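Local coordinates for protein (hdlp (histone deacetylase-like protein)) (Aquifex aeolicus, PDB 1C3P) that probably acts as a zinc-dependent deacetylase of the histone deacetylase family and may take part in acetoin breakdown, at residues 38-43 with 314-319; 273-278 with 307-312; 92-97 with 141-146; 263-268 with 295-300; 48-53 with 110-115. All blocks are in the same frame, centred on the assembly; numbering follows the deposited sequence.

Contact 1 (38-43 with 314-319)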
# COMPACT_ATOMS: atom_id res chain seq x y z
N MET A 38 -7.99 21.43 2.09
CA MET A 38 -9.16 21.29 1.20
C MET A 38 -10.49 21.25 1.97
O MET A 38 -11.57 21.16 1.37
CB MET A 38 -9.05 19.99 0.38
CG MET A 38 -7.90 19.94 -0.60
SD MET A 38 -8.27 20.95 -2.04
CE MET A 38 -9.71 20.07 -2.67
N ASN A 39 -10.39 21.31 3.30
CA ASN A 39 -11.53 21.25 4.21
C ASN A 39 -12.34 19.99 3.95
O ASN A 39 -13.58 20.02 3.90
CB ASN A 39 -12.42 22.50 4.05
CG ASN A 39 -11.65 23.77 4.29
OD1 ASN A 39 -10.96 23.91 5.29
ND2 ASN A 39 -11.76 24.72 3.36
N LEU A 40 -11.62 18.88 3.78
CA LEU A 40 -12.27 17.60 3.52
C LEU A 40 -12.19 16.62 4.68
O LEU A 40 -12.47 15.43 4.53
CB LEU A 40 -11.70 16.96 2.25
CG LEU A 40 -12.02 17.69 0.94
CD1 LEU A 40 -11.43 16.92 -0.23
CD2 LEU A 40 -13.52 17.80 0.77
N ILE A 41 -11.83 17.12 5.86
CA ILE A 41 -11.75 16.26 7.03
C ILE A 41 -12.01 17.02 8.34
O ILE A 41 -11.59 18.16 8.49
CB ILE A 41 -10.38 15.54 7.10
CG1 ILE A 41 -10.39 14.53 8.24
CG2 ILE A 41 -9.25 16.53 7.30
CD1 ILE A 41 -11.45 13.51 8.09
N ASP A 42 -12.72 16.39 9.27
CA ASP A 42 -13.02 17.00 10.56
C ASP A 42 -12.31 16.22 11.67
O ASP A 42 -12.10 15.02 11.54
CB ASP A 42 -14.52 17.00 10.82
CG ASP A 42 -15.30 17.71 9.74
OD1 ASP A 42 -14.94 18.87 9.43
OD2 ASP A 42 -16.26 17.12 9.19
N GLU A 43 -11.97 16.90 12.76
CA GLU A 43 -11.27 16.27 13.88
C GLU A 43 -11.83 14.96 14.39
O GLU A 43 -11.08 14.03 14.71
CB GLU A 43 -11.21 17.21 15.09
CG GLU A 43 -10.27 18.39 14.95
CD GLU A 43 -10.13 19.14 16.26
OE1 GLU A 43 -9.71 18.51 17.26
OE2 GLU A 43 -10.42 20.35 16.31
N SER A 314 -15.83 8.73 2.99
CA SER A 314 -16.43 9.77 3.82
C SER A 314 -17.81 10.21 3.32
O SER A 314 -18.57 10.84 4.05
CB SER A 314 -15.48 10.99 3.88
OG SER A 314 -15.98 12.01 4.72
N GLY A 315 -18.11 9.88 2.08
CA GLY A 315 -19.40 10.24 1.54
C GLY A 315 -19.53 11.70 1.16
O GLY A 315 -20.61 12.28 1.24
N ARG A 316 -18.44 12.32 0.75
CA ARG A 316 -18.54 13.71 0.35
C ARG A 316 -18.19 13.89 -1.12
O ARG A 316 -17.42 13.11 -1.69
CB ARG A 316 -17.65 14.58 1.22
CG ARG A 316 -16.17 14.42 1.02
CD ARG A 316 -15.49 15.35 2.01
NE ARG A 316 -15.69 14.92 3.38
CZ ARG A 316 -15.38 15.65 4.45
NH1 ARG A 316 -14.87 16.85 4.28
NH2 ARG A 316 -15.52 15.15 5.68
N GLU A 317 -18.77 14.90 -1.74
CA GLU A 317 -18.50 15.14 -3.15
C GLU A 317 -17.06 15.56 -3.33
O GLU A 317 -16.47 16.19 -2.45
CB GLU A 317 -19.45 16.20 -3.72
CG GLU A 317 -20.61 15.61 -4.51
CD GLU A 317 -21.44 14.60 -3.72
OE1 GLU A 317 -22.36 14.01 -4.30
OE2 GLU A 317 -21.16 14.41 -2.51
N VAL A 318 -16.50 15.18 -4.47
CA VAL A 318 -15.12 15.51 -4.78
C VAL A 318 -15.09 16.86 -5.47
O VAL A 318 -15.70 17.03 -6.52
CB VAL A 318 -14.51 14.47 -5.74
CG1 VAL A 318 -13.06 14.81 -6.01
CG2 VAL A 318 -14.65 13.08 -5.16
N PRO A 319 -14.40 17.85 -4.87
CA PRO A 319 -14.36 19.17 -5.53
C PRO A 319 -13.65 19.00 -6.86
O PRO A 319 -12.76 18.16 -6.99
CB PRO A 319 -13.55 20.00 -4.54
CG PRO A 319 -12.64 18.97 -3.92
CD PRO A 319 -13.65 17.90 -3.61
O HOH W 1 -15.34 18.68 6.05
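Apolar contact comes from Leu40, whose CD2 lies 3.4 Å from CD of Arg316 while its other methyl, CD1, meets ring atom CD of Pro319 at 4.2 Å. Met38, bent at both chi2 and chi3, brings CE to 3.4 Å from Pro319 CG, tighter than usual for two carbons. A flexible methionine and a compact proline ring suit such a close fit. Both segments follow helix ends: Asn39 closes helix 28-37 with a Schellman motif, and Gly315, a residue at ease with positive phi, follows helix 299-314. The polar contact centres on the Arg316 guanidinium. Its chain turns at chi3 (68°), folding the group back so that NE donates to Ser314 OG at 3.2 Å, almost within the guanidinium plane. NH1 of Arg316 donates to a water at 2.6 Å, and that water gives a hydrogen to Asn39 O at 3.1 Å and a weak one to Asp42 OD1. Electrostatic attraction is looser: Asp42 OD2 stays 4.1 Å from Arg316 NH2, beyond a salt bridge, and the ion pair of NH2 with Glu45 is long and weak. With a leucine in place of Arg316, the water would probably lose the N-H that donates to it, and Asp42 a nearby positive charge. The Leu40 carbonyl, next to the guanidinium, accepts a hydrogen bond from Trp310 NE1 of helix 299-314.

Contact 2 (273-278 with 307-312)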
# COMPACT_ATOMS: atom_id res chain seq x y z
N VAL A 273 -8.69 8.52 -11.43
CA VAL A 273 -10.08 8.10 -11.54
C VAL A 273 -10.22 6.60 -11.74
O VAL A 273 -11.16 5.99 -11.26
CB VAL A 273 -10.80 8.88 -12.65
CG1 VAL A 273 -12.19 8.32 -12.86
CG2 VAL A 273 -10.92 10.35 -12.22
N ALA A 274 -9.27 5.98 -12.44
CA ALA A 274 -9.32 4.54 -12.61
C ALA A 274 -8.91 3.92 -11.26
O ALA A 274 -9.41 2.85 -10.88
CB ALA A 274 -8.36 4.10 -13.72
N PHE A 275 -8.01 4.59 -10.54
CA PHE A 275 -7.54 4.14 -9.22
C PHE A 275 -8.75 4.08 -8.30
O PHE A 275 -8.96 3.11 -7.56
CB PHE A 275 -6.51 5.14 -8.68
CG PHE A 275 -6.04 4.86 -7.28
CD1 PHE A 275 -5.20 3.79 -6.99
CD2 PHE A 275 -6.41 5.72 -6.25
CE1 PHE A 275 -4.72 3.59 -5.69
CE2 PHE A 275 -5.94 5.53 -4.95
CZ PHE A 275 -5.10 4.46 -4.67
N LEU A 276 -9.57 5.12 -8.38
CA LEU A 276 -10.78 5.22 -7.58
C LEU A 276 -11.78 4.13 -8.00
O LEU A 276 -12.38 3.48 -7.14
CB LEU A 276 -11.37 6.63 -7.75
CG LEU A 276 -12.53 7.07 -6.83
CD1 LEU A 276 -13.03 8.44 -7.29
CD2 LEU A 276 -13.66 6.09 -6.88
N LYS A 277 -11.96 3.93 -9.30
CA LYS A 277 -12.89 2.89 -9.73
C LYS A 277 -12.45 1.50 -9.29
O LYS A 277 -13.29 0.65 -8.98
CB LYS A 277 -13.08 2.88 -11.24
CG LYS A 277 -14.00 3.95 -11.74
CD LYS A 277 -14.57 3.55 -13.08
CE LYS A 277 -15.36 2.25 -12.97
NZ LYS A 277 -15.97 1.86 -14.27
N ALA A 278 -11.14 1.28 -9.26
CA ALA A 278 -10.61 -0.03 -8.85
C ALA A 278 -11.05 -0.30 -7.40
O ALA A 278 -11.51 -1.40 -7.05
CB ALA A 278 -9.07 -0.02 -8.94
N THR A 307 -6.98 11.40 -1.67
CA THR A 307 -8.07 12.30 -1.33
C THR A 307 -9.34 11.75 -1.98
O THR A 307 -10.41 11.76 -1.37
CB THR A 307 -7.77 13.75 -1.79
OG1 THR A 307 -6.77 14.31 -0.92
CG2 THR A 307 -9.02 14.63 -1.75
N LEU A 308 -9.24 11.24 -3.21
CA LEU A 308 -10.42 10.65 -3.86
C LEU A 308 -10.94 9.48 -3.01
O LEU A 308 -12.16 9.30 -2.84
CB LEU A 308 -10.08 10.15 -5.27
CG LEU A 308 -9.73 11.21 -6.32
CD1 LEU A 308 -9.53 10.56 -7.71
CD2 LEU A 308 -10.87 12.24 -6.37
N ILE A 309 -10.02 8.68 -2.48
CA ILE A 309 -10.42 7.55 -1.65
C ILE A 309 -11.12 8.05 -0.39
O ILE A 309 -12.15 7.51 0.01
CB ILE A 309 -9.21 6.71 -1.20
CG1 ILE A 309 -8.50 6.10 -2.41
CG2 ILE A 309 -9.67 5.63 -0.23
CD1 ILE A 309 -9.38 5.14 -3.20
N TRP A 310 -10.57 9.09 0.23
CA TRP A 310 -11.19 9.59 1.46
C TRP A 310 -12.59 10.14 1.18
O TRP A 310 -13.53 9.89 1.94
CB TRP A 310 -10.31 10.65 2.11
CG TRP A 310 -10.91 11.20 3.36
CD1 TRP A 310 -11.32 12.48 3.57
CD2 TRP A 310 -11.27 10.46 4.54
NE1 TRP A 310 -11.92 12.59 4.80
CE2 TRP A 310 -11.91 11.36 5.42
CE3 TRP A 310 -11.12 9.12 4.94
CZ2 TRP A 310 -12.39 10.97 6.67
CZ3 TRP A 310 -11.60 8.73 6.18
CH2 TRP A 310 -12.23 9.66 7.04
N CYS A 311 -12.73 10.88 0.08
CA CYS A 311 -14.03 11.42 -0.30
C CYS A 311 -15.05 10.30 -0.53
O CYS A 311 -16.19 10.42 -0.08
CB CYS A 311 -13.92 12.32 -1.54
SG CYS A 311 -13.12 13.94 -1.27
N GLU A 312 -14.65 9.22 -1.21
CA GLU A 312 -15.57 8.08 -1.44
C GLU A 312 -16.04 7.47 -0.12
O GLU A 312 -17.23 7.25 0.10
CB GLU A 312 -14.87 6.94 -2.20
CG GLU A 312 -15.47 6.52 -3.53
CD GLU A 312 -16.97 6.29 -3.50
OE1 GLU A 312 -17.47 5.47 -2.69
OE2 GLU A 312 -17.65 6.93 -4.31
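Helices 272-286 and 299-314 of the alpha/beta fold pack side by side through Leu276, Phe275, Leu308 and Ile309, their local axes 9.8 Å apart and crossing at -41°. Leu276 supplies the middle of the interface. Its CG is anti to the backbone N (chi1 -170°), and from there its two methyls divide the work: CD1 rests 4.0 Å from Leu308 CB, and CD2 lies 3.8 Å from the aliphatic CG of Glu312. Both pairs of side chains cross at about a right angle. On the buried flank, Phe275 brings ring atom CE2 to 3.7 Å from CG1 of Ile309, whose CD1 is also near. The Phe275 side chain is about 7 Å from that of Asp258, a zinc ligand, so Phe275 probably lies behind the metal site. The polar end of Glu312 turns to Arg283 of helix 272-286 in a salt bridge. No hydrogen bond joins the two segments, which implies that branched and aromatic hydrocarbon surfaces hold them by shape and dispersion.

Contact 3 (92-97 with 141-146). Unlike the reference sequence in segment 141-146: Asn146 (reference Asp).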
# COMPACT_ATOMS: atom_id res chain seq x y z
N GLU A 92 18.81 0.79 0.23
CA GLU A 92 17.43 0.35 0.24
C GLU A 92 16.70 0.45 1.59
O GLU A 92 15.65 1.10 1.69
CB GLU A 92 17.41 -1.08 -0.30
CG GLU A 92 16.10 -1.81 -0.24
CD GLU A 92 16.14 -3.10 -1.04
OE1 GLU A 92 15.47 -4.09 -0.63
OE2 GLU A 92 16.84 -3.12 -2.08
N ASN A 93 17.26 -0.19 2.62
CA ASN A 93 16.67 -0.19 3.96
C ASN A 93 17.71 0.40 4.91
O ASN A 93 18.27 -0.30 5.76
CB ASN A 93 16.34 -1.63 4.34
CG ASN A 93 15.61 -2.36 3.23
OD1 ASN A 93 14.53 -1.94 2.80
ND2 ASN A 93 16.21 -3.44 2.73
N PRO A 94 17.94 1.72 4.81
CA PRO A 94 18.91 2.47 5.60
C PRO A 94 18.60 2.62 7.07
O PRO A 94 17.48 2.38 7.50
CB PRO A 94 18.90 3.85 4.93
CG PRO A 94 18.26 3.60 3.58
CD PRO A 94 17.18 2.65 3.96
N VAL A 95 19.60 3.01 7.84
CA VAL A 95 19.38 3.29 9.25
C VAL A 95 18.71 4.67 9.30
O VAL A 95 19.19 5.62 8.68
CB VAL A 95 20.73 3.34 10.01
CG1 VAL A 95 20.53 3.93 11.40
CG2 VAL A 95 21.30 1.94 10.12
N SER A 96 17.58 4.79 10.00
CA SER A 96 16.88 6.07 10.17
C SER A 96 15.79 5.89 11.22
O SER A 96 15.52 4.76 11.65
CB SER A 96 16.23 6.54 8.87
OG SER A 96 14.94 5.97 8.72
N TYR A 97 15.14 6.98 11.65
CA TYR A 97 14.08 6.80 12.63
C TYR A 97 12.78 6.28 12.02
O TYR A 97 11.78 6.08 12.72
CB TYR A 97 13.85 8.07 13.45
CG TYR A 97 15.00 8.31 14.42
CD1 TYR A 97 16.13 9.04 14.03
CD2 TYR A 97 14.99 7.74 15.69
CE1 TYR A 97 17.22 9.19 14.90
CE2 TYR A 97 16.07 7.89 16.56
CZ TYR A 97 17.18 8.61 16.16
OH TYR A 97 18.25 8.75 17.03
N PHE A 141 12.41 -1.15 1.08
CA PHE A 141 12.13 0.05 1.88
C PHE A 141 11.28 -0.28 3.09
O PHE A 141 10.97 0.60 3.87
CB PHE A 141 11.33 1.11 1.10
CG PHE A 141 11.90 1.49 -0.24
CD1 PHE A 141 11.11 2.22 -1.14
CD2 PHE A 141 13.21 1.17 -0.60
CE1 PHE A 141 11.61 2.61 -2.36
CE2 PHE A 141 13.71 1.57 -1.84
CZ PHE A 141 12.91 2.29 -2.72
N CYS A 142 10.86 -1.54 3.23
CA CYS A 142 10.03 -1.92 4.36
C CYS A 142 10.79 -2.67 5.45
O CYS A 142 11.59 -3.57 5.15
CB CYS A 142 8.86 -2.79 3.87
SG CYS A 142 7.82 -2.00 2.63
N TYR A 143 10.52 -2.30 6.71
CA TYR A 143 11.16 -2.95 7.86
C TYR A 143 10.16 -3.79 8.65
O TYR A 143 10.54 -4.80 9.24
CB TYR A 143 11.78 -1.93 8.82
CG TYR A 143 12.70 -0.93 8.14
CD1 TYR A 143 12.19 0.22 7.55
CD2 TYR A 143 14.08 -1.14 8.11
CE1 TYR A 143 13.03 1.16 6.93
CE2 TYR A 143 14.93 -0.21 7.50
CZ TYR A 143 14.40 0.93 6.92
OH TYR A 143 15.23 1.88 6.35
N ILE A 144 8.90 -3.37 8.67
CA ILE A 144 7.87 -4.11 9.39
C ILE A 144 6.72 -4.33 8.41
O ILE A 144 6.29 -3.39 7.73
CB ILE A 144 7.38 -3.32 10.60
CG1 ILE A 144 8.57 -3.03 11.53
CG2 ILE A 144 6.23 -4.05 11.29
CD1 ILE A 144 8.22 -2.26 12.81
N ASN A 145 6.23 -5.57 8.32
CA ASN A 145 5.15 -5.88 7.39
C ASN A 145 3.80 -5.72 8.12
O ASN A 145 3.31 -6.67 8.72
CB ASN A 145 5.32 -7.32 6.89
CG ASN A 145 4.49 -7.62 5.66
OD1 ASN A 145 3.28 -7.40 5.66
ND2 ASN A 145 5.13 -8.11 4.61
N ASN A 146 3.18 -4.54 8.07
CA ASN A 146 1.93 -4.37 8.81
C ASN A 146 0.81 -5.24 8.23
O ASN A 146 -0.04 -5.72 8.97
CB ASN A 146 1.55 -2.88 8.93
CG ASN A 146 1.26 -2.24 7.60
OD1 ASN A 146 0.11 -2.08 7.24
ND2 ASN A 146 2.32 -1.90 6.85
O HOH W 2 14.67 4.44 6.57
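Asn93 and Phe141 join two loops beside the zinc site: one leads to helix 98-118, and the other ends at Asn145, the N-cap of helix 146-156. Asn93 turns CG beside its own backbone N (chi1 -47°), which swings OD1 across to accept from Phe141 N at 2.8 Å. The donor sits nearly along the C=O axis, although the hydrogen bond is bent at the hydrogen (N-H...O 131°). The asparagine's other end, ND2, donates to Asn87 O, so both halves of the amide are used. Phe141, with positive phi, brings ring atom CD2 to 3.3 Å from Glu92 O, a buried carbonyl that has no hydrogen-bonding partner in the model. The ring is about 7 Å from the side chain of the zinc ligand His170, consistent with the aromatic walls of the channel in histone deacetylases. Tyr143, its CG also beside the backbone N (chi1 -51°), runs past Asn93, ring atom CE2 3.7 Å from Asn93 CB, and its OH donates to Pro94 O at 2.6 Å, in the carbonyl plane and on a lone pair. A water 2.7 Å from Ser96 OG gives a hydrogen to that same Tyr143 OH.

Contact 4 (263-268 with 295-300)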
# COMPACT_ATOMS: atom_id res chain seq x y z
N ASP A 263 3.85 8.71 -11.25
CA ASP A 263 4.81 8.09 -10.36
C ASP A 263 5.79 7.30 -11.22
O ASP A 263 5.42 6.34 -11.92
CB ASP A 263 4.09 7.21 -9.33
CG ASP A 263 4.99 6.75 -8.20
OD1 ASP A 263 4.48 6.58 -7.09
OD2 ASP A 263 6.21 6.56 -8.43
N TYR A 264 7.03 7.74 -11.17
CA TYR A 264 8.08 7.15 -11.98
C TYR A 264 8.53 5.79 -11.49
O TYR A 264 9.20 5.07 -12.21
CB TYR A 264 9.28 8.13 -12.08
CG TYR A 264 10.24 8.13 -10.91
CD1 TYR A 264 11.12 7.06 -10.70
CD2 TYR A 264 10.29 9.21 -10.03
CE1 TYR A 264 12.02 7.06 -9.64
CE2 TYR A 264 11.20 9.22 -8.96
CZ TYR A 264 12.06 8.14 -8.77
OH TYR A 264 12.95 8.13 -7.72
N LEU A 265 8.16 5.43 -10.26
CA LEU A 265 8.56 4.12 -9.78
C LEU A 265 7.75 2.98 -10.39
O LEU A 265 7.95 1.82 -10.04
CB LEU A 265 8.54 4.05 -8.25
CG LEU A 265 9.78 4.75 -7.67
CD1 LEU A 265 9.87 4.49 -6.18
CD2 LEU A 265 11.03 4.20 -8.35
N SER A 266 6.82 3.31 -11.29
CA SER A 266 6.07 2.26 -11.98
C SER A 266 6.01 2.60 -13.46
O SER A 266 6.03 3.77 -13.85
CB SER A 266 4.62 2.12 -11.48
OG SER A 266 3.76 3.05 -12.14
N LYS A 267 5.93 1.57 -14.29
CA LYS A 267 5.80 1.79 -15.72
C LYS A 267 4.32 1.78 -16.08
O LYS A 267 3.96 1.70 -17.25
CB LYS A 267 6.55 0.70 -16.49
CG LYS A 267 8.03 0.68 -16.18
CD LYS A 267 8.67 2.02 -16.42
CE LYS A 267 10.15 1.96 -16.08
NZ LYS A 267 10.77 3.30 -16.17
N PHE A 268 3.45 1.86 -15.07
CA PHE A 268 2.00 1.90 -15.28
C PHE A 268 1.64 3.38 -15.50
O PHE A 268 2.24 4.27 -14.90
CB PHE A 268 1.24 1.40 -14.04
CG PHE A 268 1.30 -0.10 -13.83
CD1 PHE A 268 0.63 -0.67 -12.73
CD2 PHE A 268 1.97 -0.94 -14.71
CE1 PHE A 268 0.63 -2.05 -12.52
CE2 PHE A 268 1.98 -2.34 -14.51
CZ PHE A 268 1.31 -2.89 -13.42
N GLY A 295 2.80 1.92 -1.33
CA GLY A 295 3.83 2.68 -2.01
C GLY A 295 3.20 3.77 -2.85
O GLY A 295 2.09 3.62 -3.36
N GLY A 296 3.91 4.88 -2.98
CA GLY A 296 3.44 6.03 -3.74
C GLY A 296 4.58 6.98 -3.48
O GLY A 296 4.90 7.24 -2.33
N TYR A 297 5.19 7.50 -4.54
CA TYR A 297 6.37 8.32 -4.35
C TYR A 297 6.34 9.73 -4.95
O TYR A 297 7.33 10.45 -4.86
CB TYR A 297 7.59 7.54 -4.86
CG TYR A 297 7.62 6.10 -4.34
CD1 TYR A 297 6.85 5.09 -4.93
CD2 TYR A 297 8.36 5.79 -3.20
CE1 TYR A 297 6.83 3.79 -4.39
CE2 TYR A 297 8.34 4.50 -2.66
CZ TYR A 297 7.58 3.51 -3.25
OH TYR A 297 7.59 2.25 -2.67
N HIS A 298 5.20 10.10 -5.54
CA HIS A 298 5.03 11.44 -6.12
C HIS A 298 4.04 12.14 -5.19
O HIS A 298 2.90 11.70 -5.05
CB HIS A 298 4.42 11.38 -7.51
CG HIS A 298 4.36 12.73 -8.17
ND1 HIS A 298 5.37 13.22 -8.96
CD2 HIS A 298 3.45 13.72 -8.06
CE1 HIS A 298 5.09 14.47 -9.31
NE2 HIS A 298 3.92 14.79 -8.78
N PRO A 299 4.46 13.24 -4.56
CA PRO A 299 3.60 13.98 -3.63
C PRO A 299 2.24 14.45 -4.15
O PRO A 299 1.23 14.34 -3.46
CB PRO A 299 4.50 15.15 -3.19
CG PRO A 299 5.37 15.36 -4.41
CD PRO A 299 5.77 13.91 -4.66
N TYR A 300 2.22 14.98 -5.36
CA TYR A 300 0.98 15.45 -5.94
C TYR A 300 0.04 14.29 -6.23
O TYR A 300 -1.16 14.35 -5.95
CB TYR A 300 1.24 16.19 -7.24
CG TYR A 300 2.01 17.48 -7.15
CD1 TYR A 300 2.71 17.85 -6.00
CD2 TYR A 300 2.10 18.32 -8.26
CE1 TYR A 300 3.47 19.01 -5.96
CE2 TYR A 300 2.86 19.48 -8.23
CZ TYR A 300 3.54 19.82 -7.08
OH TYR A 300 4.32 20.94 -7.09
O HOH W 3 2.34 8.38 -6.36
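Asp263 and Tyr297 meet through two different choices of chi1: the carboxylate of Asp263 stands anti to its own N (-168°), whereas the Tyr297 ring lies beside its N (-48°), which places the ring edge next to the acid. Each carboxylate oxygen then has a separate task. OD1 of Asp263 accepts from Tyr297 N at 2.8 Å in a nearly straight bond (164°), the donor coming from above the carboxylate plane, and OD1 also lies 3.5 Å from ring atom CD1, at the edge of the tyrosine. OD2 of Asp263 accepts from Leu265 N at 2.9 Å on its anti side, somewhat out of the carboxylate plane, an Asx turn set within the type I turn from Asp263 to Ser266. A short acid suits this place because it can hold its own turn and the opposite loop together. A water gives Asp263 OD1 a further hydrogen at 2.9 Å and accepts weakly from His298 N, the N-cap of helix 299-314. Fixed by that turn, Leu265 sets its CD1 methyl over the centre of the Tyr297 ring, 3.3 Å from the centroid, in a CH-pi contact. Replacing Asp263 by an alanine is likely to leave the N-H groups of Tyr297 and Leu265 without their acceptors and the ring less firmly placed. The Asp263 side chain is about 3 Å from that of Asp258, and the Leu265 side chain about 4 Å from that of His170, both zinc ligands, consistent with Asp263 standing in the second shell of a histone deacetylase zinc site, with Leu265 beside it.

Contact 5 (48-53 with 110-115)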
# COMPACT_ATOMS: atom_id res chain seq x y z
N LYS A 48 -5.75 9.31 16.19
CA LYS A 48 -4.29 9.47 16.26
C LYS A 48 -3.61 8.11 16.28
O LYS A 48 -3.95 7.25 17.09
CB LYS A 48 -3.89 10.25 17.52
CG LYS A 48 -2.39 10.47 17.66
CD LYS A 48 -2.04 11.24 18.93
CE LYS A 48 -0.54 11.47 19.04
NZ LYS A 48 -0.00 12.26 17.90
N SER A 49 -2.63 7.93 15.41
CA SER A 49 -1.87 6.69 15.33
C SER A 49 -1.14 6.39 16.64
O SER A 49 -0.64 7.30 17.31
CB SER A 49 -0.80 6.78 14.24
OG SER A 49 -1.35 7.09 12.95
N ARG A 50 -1.08 5.11 16.98
CA ARG A 50 -0.36 4.65 18.16
C ARG A 50 0.67 3.62 17.70
O ARG A 50 0.53 2.99 16.65
CB ARG A 50 -1.30 3.95 19.15
CG ARG A 50 -1.80 2.55 18.71
CD ARG A 50 -2.60 1.91 19.83
NE ARG A 50 -3.27 0.66 19.46
CZ ARG A 50 -2.66 -0.47 19.15
NH1 ARG A 50 -1.33 -0.57 19.15
NH2 ARG A 50 -3.39 -1.54 18.85
N PRO A 51 1.76 3.47 18.46
CA PRO A 51 2.77 2.47 18.08
C PRO A 51 2.21 1.06 18.25
O PRO A 51 1.35 0.83 19.10
CB PRO A 51 3.88 2.72 19.10
CG PRO A 51 3.71 4.20 19.44
CD PRO A 51 2.21 4.22 19.64
N ALA A 52 2.69 0.12 17.42
CA ALA A 52 2.31 -1.28 17.57
C ALA A 52 3.04 -1.72 18.85
O ALA A 52 4.16 -1.26 19.10
CB ALA A 52 2.82 -2.09 16.37
N THR A 53 2.43 -2.59 19.65
CA THR A 53 3.11 -3.05 20.86
C THR A 53 4.06 -4.16 20.45
O THR A 53 3.95 -4.70 19.36
CB THR A 53 2.12 -3.61 21.90
OG1 THR A 53 1.46 -4.77 21.36
CG2 THR A 53 1.08 -2.54 22.25
N THR A 110 -2.37 0.12 11.54
CA THR A 110 -3.07 -0.94 10.84
C THR A 110 -3.87 -1.75 11.84
O THR A 110 -4.98 -2.17 11.52
CB THR A 110 -2.09 -1.83 10.07
OG1 THR A 110 -1.68 -1.13 8.89
CG2 THR A 110 -2.73 -3.19 9.72
N VAL A 111 -3.34 -1.96 13.04
CA VAL A 111 -4.10 -2.68 14.04
C VAL A 111 -5.32 -1.82 14.41
O VAL A 111 -6.43 -2.32 14.57
CB VAL A 111 -3.26 -3.00 15.31
CG1 VAL A 111 -4.15 -3.64 16.36
CG2 VAL A 111 -2.12 -3.96 14.96
N GLN A 112 -5.11 -0.51 14.52
CA GLN A 112 -6.21 0.40 14.83
C GLN A 112 -7.26 0.34 13.73
O GLN A 112 -8.46 0.34 14.01
CB GLN A 112 -5.71 1.83 14.99
CG GLN A 112 -4.74 2.01 16.14
CD GLN A 112 -4.23 3.41 16.25
OE1 GLN A 112 -4.81 4.26 16.95
NE2 GLN A 112 -3.15 3.70 15.53
N ALA A 113 -6.83 0.30 12.48
CA ALA A 113 -7.79 0.20 11.38
C ALA A 113 -8.61 -1.08 11.54
O ALA A 113 -9.82 -1.09 11.32
CB ALA A 113 -7.08 0.20 10.05
N ILE A 114 -7.95 -2.16 11.89
CA ILE A 114 -8.68 -3.41 12.07
C ILE A 114 -9.62 -3.32 13.26
O ILE A 114 -10.77 -3.79 13.19
CB ILE A 114 -7.74 -4.59 12.23
CG1 ILE A 114 -6.94 -4.77 10.92
CG2 ILE A 114 -8.55 -5.85 12.53
CD1 ILE A 114 -5.72 -5.71 11.07
N GLU A 115 -9.15 -2.71 14.35
CA GLU A 115 -10.00 -2.54 15.55
C GLU A 115 -11.28 -1.80 15.19
O GLU A 115 -12.38 -2.19 15.60
CB GLU A 115 -9.26 -1.76 16.65
CG GLU A 115 -8.14 -2.51 17.33
CD GLU A 115 -7.30 -1.64 18.25
OE1 GLU A 115 -7.56 -0.41 18.35
OE2 GLU A 115 -6.36 -2.17 18.87
O HOH W 4 -6.00 1.30 19.66
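Arg50 lies along Gln112 of helix 98-118, the two chains pointing in opposite directions, and this is the tight part of the contact. Its CG packs 3.6 Å from the Gln112 CD, the long hydrocarbon of an arginine serving as an apolar surface. Farther out, NH2 of Arg50 passes 3.3 Å from CG1 of Val111. Beyond this lies a more polar, partly exposed side, where charges and a water do the work. Extended from CG to NE, Arg50 carries its guanidinium to Glu115: NH2 donates to OE2 at 3.0 Å (157°), a salt bridge in the guanidinium plane that meets the carboxylate from above its plane. A water bridges the pair again, accepting from NE of Arg50 at 2.8 Å and giving a hydrogen to OE1 of Glu115 at 2.7 Å. NH1 of Arg50 turns back to Pro51 O at 3.0 Å, and NH2 has a second carboxylate in Glu56, so every nitrogen of the group is used. At the rim, exposed Lys48 pairs with Asp11. The segment 48-53 continues from edge strand 46-48 and runs past helix 98-118, with Gln112 and Ala113 touching Ile7 of strand 4-8, and with Val111 and Glu115 against Tyr153 of helix 146-156.

How the contacts relate
From the N terminus, contact 1 opens first, after helix 28-37, and closes last, after helix 299-314, so its loop encloses the other four. Within it, contact 5 opens next, after edge strand 46-48; contact 3 opens before contact 5 closes on helix 98-118, and the two cross. They touch through Asn146 OD1 and Thr110 OG1, tying helix 98-118 to the start of helix 146-156. Contacts 4 and 2 follow and also cross, sharing helix 299-314: one holds the loop and N-cap that lead into it, the other its later part. Contact 2 adjoins contact 1 through Trp310, while Phe141 of contact 3 packs on Tyr297 of contact 4, joining two loops beside the metal site.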